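Local coordinates for protein alpha-1,2-mannosyltransferase (Ktr4), putative (Neosartorya fumigata, PDB 7BOP) that is a putative fungal mannosyltransferase of the glycolipid 2-alpha-mannosyltransferase family, with a GT-A type fold, modelled here with GDP and manganese, at residues Glu140-Glu145 and Phe309-Trp314. Numbering follows the deposited sequence.
Sequences EWINME and FFYERW
Ile142 and Phe310 mark the nearest backbone approach of 140-145 to 309-314, their CA atoms 7.5 Å apart, a gap bridged by side chains and by one side-chain-to-backbone hydrogen bond. That bond runs from Asn143 N to Tyr311 OH, at 2.8 Å and nearly straight (167° at the hydrogen), with the donor lying in the plane of the phenol ring at its edge. A water, also in that plane, sits 2.6 Å from Tyr311 OH and donates to Trp141 O at 2.8 Å, so the hydroxyl is tied to the loop both directly and through solvent; two partners in the ring plane would be expected to limit swinging of the phenol. Beside this polar link, the CB of Ile142 is directed toward 309-314. Ile142 CG1, anti to the carbonyl carbon (chi1 -62°), lies obliquely against the Phe310 ring, 3.8 Å from Phe310 CD2, with the isoleucine roughly perpendicular to the phenylalanine side chain. Ile142 CG2 fits between Phe310 CB at 3.9 Å and Tyr311 CE1 at 4.0 Å, the isoleucine and tyrosine side chains running antiparallel alongside one another. Asn143 is the N-cap of helix 144-157: its OD1 accepts from Leu146 N, while its own backbone N-H is donated to Tyr311 OH. The contact therefore joins the start of helix 144-157 to the weakly bonded helical turn at 309-311. Phe310 also packs on Phe147 of the longer helix and Arg172 of helix 165-177, and Trp141 NE1 bonds Asp304 O of helix 294-306.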
ATOM      1  N   GLU A 140       4.440  -5.840 -25.151  1.00 50.13           N
ATOM      2  CA  GLU A 140       4.290  -6.497 -26.467  1.00 51.59           C
ATOM      3  C   GLU A 140       4.037  -8.003 -26.393  1.00 48.35           C
ATOM      4  O   GLU A 140       3.312  -8.553 -27.219  1.00 49.06           O
ATOM      5  CB  GLU A 140       5.536  -6.239 -27.336  1.00 56.95           C
ATOM      6  CG  GLU A 140       6.804  -6.943 -26.839  1.00 63.62           C
ATOM      7  CD  GLU A 140       8.097  -6.436 -27.460  1.00 73.05           C
ATOM      8  OE1 GLU A 140       8.098  -5.381 -28.138  1.00 78.18           O
ATOM      9  OE2 GLU A 140       9.134  -7.106 -27.259  1.00 78.64           O
ATOM     10  N   TRP A 141       4.641  -8.663 -25.407  1.00 43.92           N
ATOM     11  CA  TRP A 141       4.540 -10.117 -25.277  1.00 42.58           C
ATOM     12  C   TRP A 141       3.208 -10.639 -24.723  1.00 40.99           C
ATOM     13  O   TRP A 141       3.004 -11.848 -24.705  1.00 39.73           O
ATOM     14  CB  TRP A 141       5.700 -10.679 -24.453  1.00 44.53           C
ATOM     15  CG  TRP A 141       5.798 -10.160 -23.045  1.00 45.48           C
ATOM     16  CD1 TRP A 141       5.119 -10.610 -21.956  1.00 44.71           C
ATOM     17  CD2 TRP A 141       6.654  -9.110 -22.582  1.00 47.84           C
ATOM     18  NE1 TRP A 141       5.485  -9.896 -20.840  1.00 46.21           N
ATOM     19  CE2 TRP A 141       6.430  -8.971 -21.196  1.00 46.34           C
ATOM     20  CE3 TRP A 141       7.584  -8.264 -23.210  1.00 48.71           C
ATOM     21  CZ2 TRP A 141       7.098  -8.018 -20.421  1.00 47.06           C
ATOM     22  CZ3 TRP A 141       8.253  -7.322 -22.441  1.00 48.33           C
ATOM     23  CH2 TRP A 141       8.001  -7.204 -21.057  1.00 48.55           C
ATOM     24  N   ILE A 142       2.321  -9.749 -24.264  1.00 40.31           N
ATOM     25  CA  ILE A 142       1.032 -10.166 -23.713  1.00 38.71           C
ATOM     26  C   ILE A 142       0.063 -10.356 -24.865  1.00 37.85           C
ATOM     27  O   ILE A 142      -0.146  -9.437 -25.659  1.00 38.52           O
ATOM     28  CB  ILE A 142       0.453  -9.130 -22.718  1.00 37.35           C
ATOM     29  CG1 ILE A 142       1.393  -8.951 -21.511  1.00 38.35           C
ATOM     30  CG2 ILE A 142      -0.965  -9.512 -22.276  1.00 35.86           C
ATOM     31  CD1 ILE A 142       1.654 -10.192 -20.684  1.00 38.47           C
ATOM     32  N   ASN A 143      -0.528 -11.544 -24.942  1.00 37.35           N
ATOM     33  CA  ASN A 143      -1.544 -11.842 -25.947  1.00 36.88           C
ATOM     34  C   ASN A 143      -2.910 -11.396 -25.422  1.00 36.93           C
ATOM     35  O   ASN A 143      -3.387 -11.910 -24.405  1.00 35.96           O
ATOM     36  CB  ASN A 143      -1.542 -13.339 -26.255  1.00 37.15           C
ATOM     37  CG  ASN A 143      -2.488 -13.705 -27.382  1.00 38.05           C
ATOM     38  OD1 ASN A 143      -3.704 -13.770 -27.198  1.00 38.93           O
ATOM     39  ND2 ASN A 143      -1.931 -13.947 -28.557  1.00 37.85           N
ATOM     40  N   MET A 144      -3.548 -10.465 -26.126  1.00 36.32           N
ATOM     41  CA  MET A 144      -4.813  -9.896 -25.663  1.00 38.12           C
ATOM     42  C   MET A 144      -5.995 -10.862 -25.748  1.00 38.96           C
ATOM     43  O   MET A 144      -6.933 -10.714 -24.968  1.00 36.89           O
ATOM     44  CB  MET A 144      -5.137  -8.573 -26.381  1.00 39.87           C
ATOM     45  CG  MET A 144      -4.121  -7.463 -26.133  1.00 41.52           C
ATOM     46  SD  MET A 144      -3.747  -7.193 -24.377  1.00 46.37           S
ATOM     47  CE  MET A 144      -5.333  -6.551 -23.858  1.00 45.53           C
ATOM     48  N   GLU A 145      -5.969 -11.833 -26.669  1.00 39.42           N
ATOM     49  CA  GLU A 145      -7.005 -12.887 -26.686  1.00 42.06           C
ATOM     50  C   GLU A 145      -6.938 -13.792 -25.453  1.00 39.11           C
ATOM     51  O   GLU A 145      -7.974 -14.148 -24.892  1.00 38.98           O
ATOM     52  CB  GLU A 145      -6.963 -13.748 -27.957  1.00 48.17           C
ATOM     53  CG  GLU A 145      -7.986 -13.321 -28.993  1.00 57.70           C
ATOM     54  CD  GLU A 145      -7.884 -14.099 -30.298  1.00 65.83           C
ATOM     55  OE1 GLU A 145      -7.733 -15.345 -30.259  1.00 70.06           O
ATOM     56  OE2 GLU A 145      -7.967 -13.453 -31.369  1.00 69.81           O
ATOM     57  N   PHE A 309       0.215 -10.406 -14.329  1.00 30.33           N
ATOM     58  CA  PHE A 309      -0.500  -9.127 -14.202  1.00 31.04           C
ATOM     59  C   PHE A 309      -1.713  -9.034 -15.125  1.00 32.14           C
ATOM     60  O   PHE A 309      -2.666  -8.305 -14.817  1.00 31.77           O
ATOM     61  CB  PHE A 309       0.428  -7.916 -14.425  1.00 31.07           C
ATOM     62  CG  PHE A 309       1.402  -7.695 -13.302  1.00 31.89           C
ATOM     63  CD1 PHE A 309       0.947  -7.392 -12.022  1.00 31.61           C
ATOM     64  CD2 PHE A 309       2.778  -7.804 -13.512  1.00 31.63           C
ATOM     65  CE1 PHE A 309       1.841  -7.208 -10.973  1.00 32.23           C
ATOM     66  CE2 PHE A 309       3.673  -7.612 -12.467  1.00 32.01           C
ATOM     67  CZ  PHE A 309       3.211  -7.322 -11.197  1.00 31.41           C
ATOM     68  N   PHE A 310      -1.672  -9.756 -16.250  1.00 31.27           N
ATOM     69  CA  PHE A 310      -2.765  -9.757 -17.227  1.00 32.28           C
ATOM     70  C   PHE A 310      -3.526 -11.061 -17.306  1.00 31.60           C
ATOM     71  O   PHE A 310      -4.750 -11.028 -17.353  1.00 33.64           O
ATOM     72  CB  PHE A 310      -2.238  -9.330 -18.597  1.00 32.46           C
ATOM     73  CG  PHE A 310      -1.713  -7.942 -18.582  1.00 31.71           C
ATOM     74  CD1 PHE A 310      -2.589  -6.871 -18.661  1.00 32.47           C
ATOM     75  CD2 PHE A 310      -0.372  -7.698 -18.362  1.00 31.63           C
ATOM     76  CE1 PHE A 310      -2.123  -5.571 -18.581  1.00 32.47           C
ATOM     77  CE2 PHE A 310       0.106  -6.403 -18.298  1.00 31.68           C
ATOM     78  CZ  PHE A 310      -0.773  -5.337 -18.397  1.00 31.30           C
ATOM     79  N   TYR A 311      -2.830 -12.196 -17.317  1.00 31.36           N
ATOM     80  CA  TYR A 311      -3.510 -13.505 -17.389  1.00 31.95           C
ATOM     81  C   TYR A 311      -4.128 -13.924 -16.064  1.00 33.24           C
ATOM     82  O   TYR A 311      -5.034 -14.765 -16.027  1.00 32.61           O
ATOM     83  CB  TYR A 311      -2.569 -14.595 -17.913  1.00 33.09           C
ATOM     84  CG  TYR A 311      -1.869 -14.242 -19.218  1.00 33.46           C
ATOM     85  CD1 TYR A 311      -2.552 -13.603 -20.263  1.00 34.02           C
ATOM     86  CD2 TYR A 311      -0.525 -14.560 -19.412  1.00 33.57           C
ATOM     87  CE1 TYR A 311      -1.914 -13.288 -21.460  1.00 35.40           C
ATOM     88  CE2 TYR A 311       0.123 -14.249 -20.606  1.00 35.61           C
ATOM     89  CZ  TYR A 311      -0.572 -13.613 -21.623  1.00 35.54           C
ATOM     90  OH  TYR A 311       0.068 -13.309 -22.796  1.00 35.94           O
ATOM     91  N   GLU A 312      -3.627 -13.349 -14.972  1.00 32.32           N
ATOM     92  CA  GLU A 312      -4.282 -13.440 -13.677  1.00 33.02           C
ATOM     93  C   GLU A 312      -4.555 -11.997 -13.282  1.00 32.85           C
ATOM     94  O   GLU A 312      -4.532 -11.134 -14.158  1.00 33.90           O
ATOM     95  CB  GLU A 312      -3.410 -14.233 -12.693  1.00 32.37           C
ATOM     96  CG  GLU A 312      -3.333 -15.694 -13.091  1.00 32.29           C
ATOM     97  CD  GLU A 312      -2.351 -16.525 -12.285  1.00 32.20           C
ATOM     98  OE1 GLU A 312      -2.017 -16.186 -11.124  1.00 31.11           O
ATOM     99  OE2 GLU A 312      -1.922 -17.570 -12.819  1.00 33.32           O
ATOM    100  N   ARG A 313      -4.816 -11.709 -12.009  1.00 30.60           N
ATOM    101  CA  ARG A 313      -5.042 -10.326 -11.592  1.00 31.47           C
ATOM    102  C   ARG A 313      -4.170 -10.034 -10.381  1.00 31.58           C
ATOM    103  O   ARG A 313      -4.655  -9.642  -9.318  1.00 29.28           O
ATOM    104  CB  ARG A 313      -6.528 -10.083 -11.300  1.00 31.81           C
ATOM    105  CG  ARG A 313      -6.929  -8.608 -11.302  1.00 33.92           C
ATOM    106  CD  ARG A 313      -7.815  -8.249 -10.124  1.00 34.71           C
ATOM    107  NE  ARG A 313      -7.084  -8.371  -8.859  1.00 36.45           N
ATOM    108  CZ  ARG A 313      -7.550  -8.026  -7.662  1.00 36.16           C
ATOM    109  NH1 ARG A 313      -8.768  -7.510  -7.522  1.00 34.43           N
ATOM    110  NH2 ARG A 313      -6.777  -8.194  -6.596  1.00 35.97           N
ATOM    111  N   TRP A 314      -2.866 -10.235 -10.563  1.00 30.90           N
ATOM    112  CA  TRP A 314      -1.904 -10.030  -9.486  1.00 30.77           C
ATOM    113  C   TRP A 314      -1.985  -8.595  -9.005  1.00 30.15           C
ATOM    114  O   TRP A 314      -1.699  -7.677  -9.772  1.00 30.39           O
ATOM    115  CB  TRP A 314      -0.474 -10.331  -9.961  1.00 31.33           C
ATOM    116  CG  TRP A 314      -0.212 -11.780 -10.308  1.00 31.25           C
ATOM    117  CD1 TRP A 314      -0.993 -12.859  -9.995  1.00 31.40           C
ATOM    118  CD2 TRP A 314       0.927 -12.299 -10.992  1.00 30.67           C
ATOM    119  NE1 TRP A 314      -0.427 -14.013 -10.467  1.00 30.33           N
ATOM    120  CE2 TRP A 314       0.759 -13.700 -11.078  1.00 31.81           C
ATOM    121  CE3 TRP A 314       2.065 -11.717 -11.569  1.00 30.59           C
ATOM    122  CZ2 TRP A 314       1.702 -14.531 -11.702  1.00 32.08           C
ATOM    123  CZ3 TRP A 314       2.995 -12.545 -12.194  1.00 31.38           C
ATOM    124  CH2 TRP A 314       2.805 -13.935 -12.257  1.00 31.67           C
TER
HETATM  125  O   HOH W   1       2.553 -14.011 -23.058  1.00 41.71           O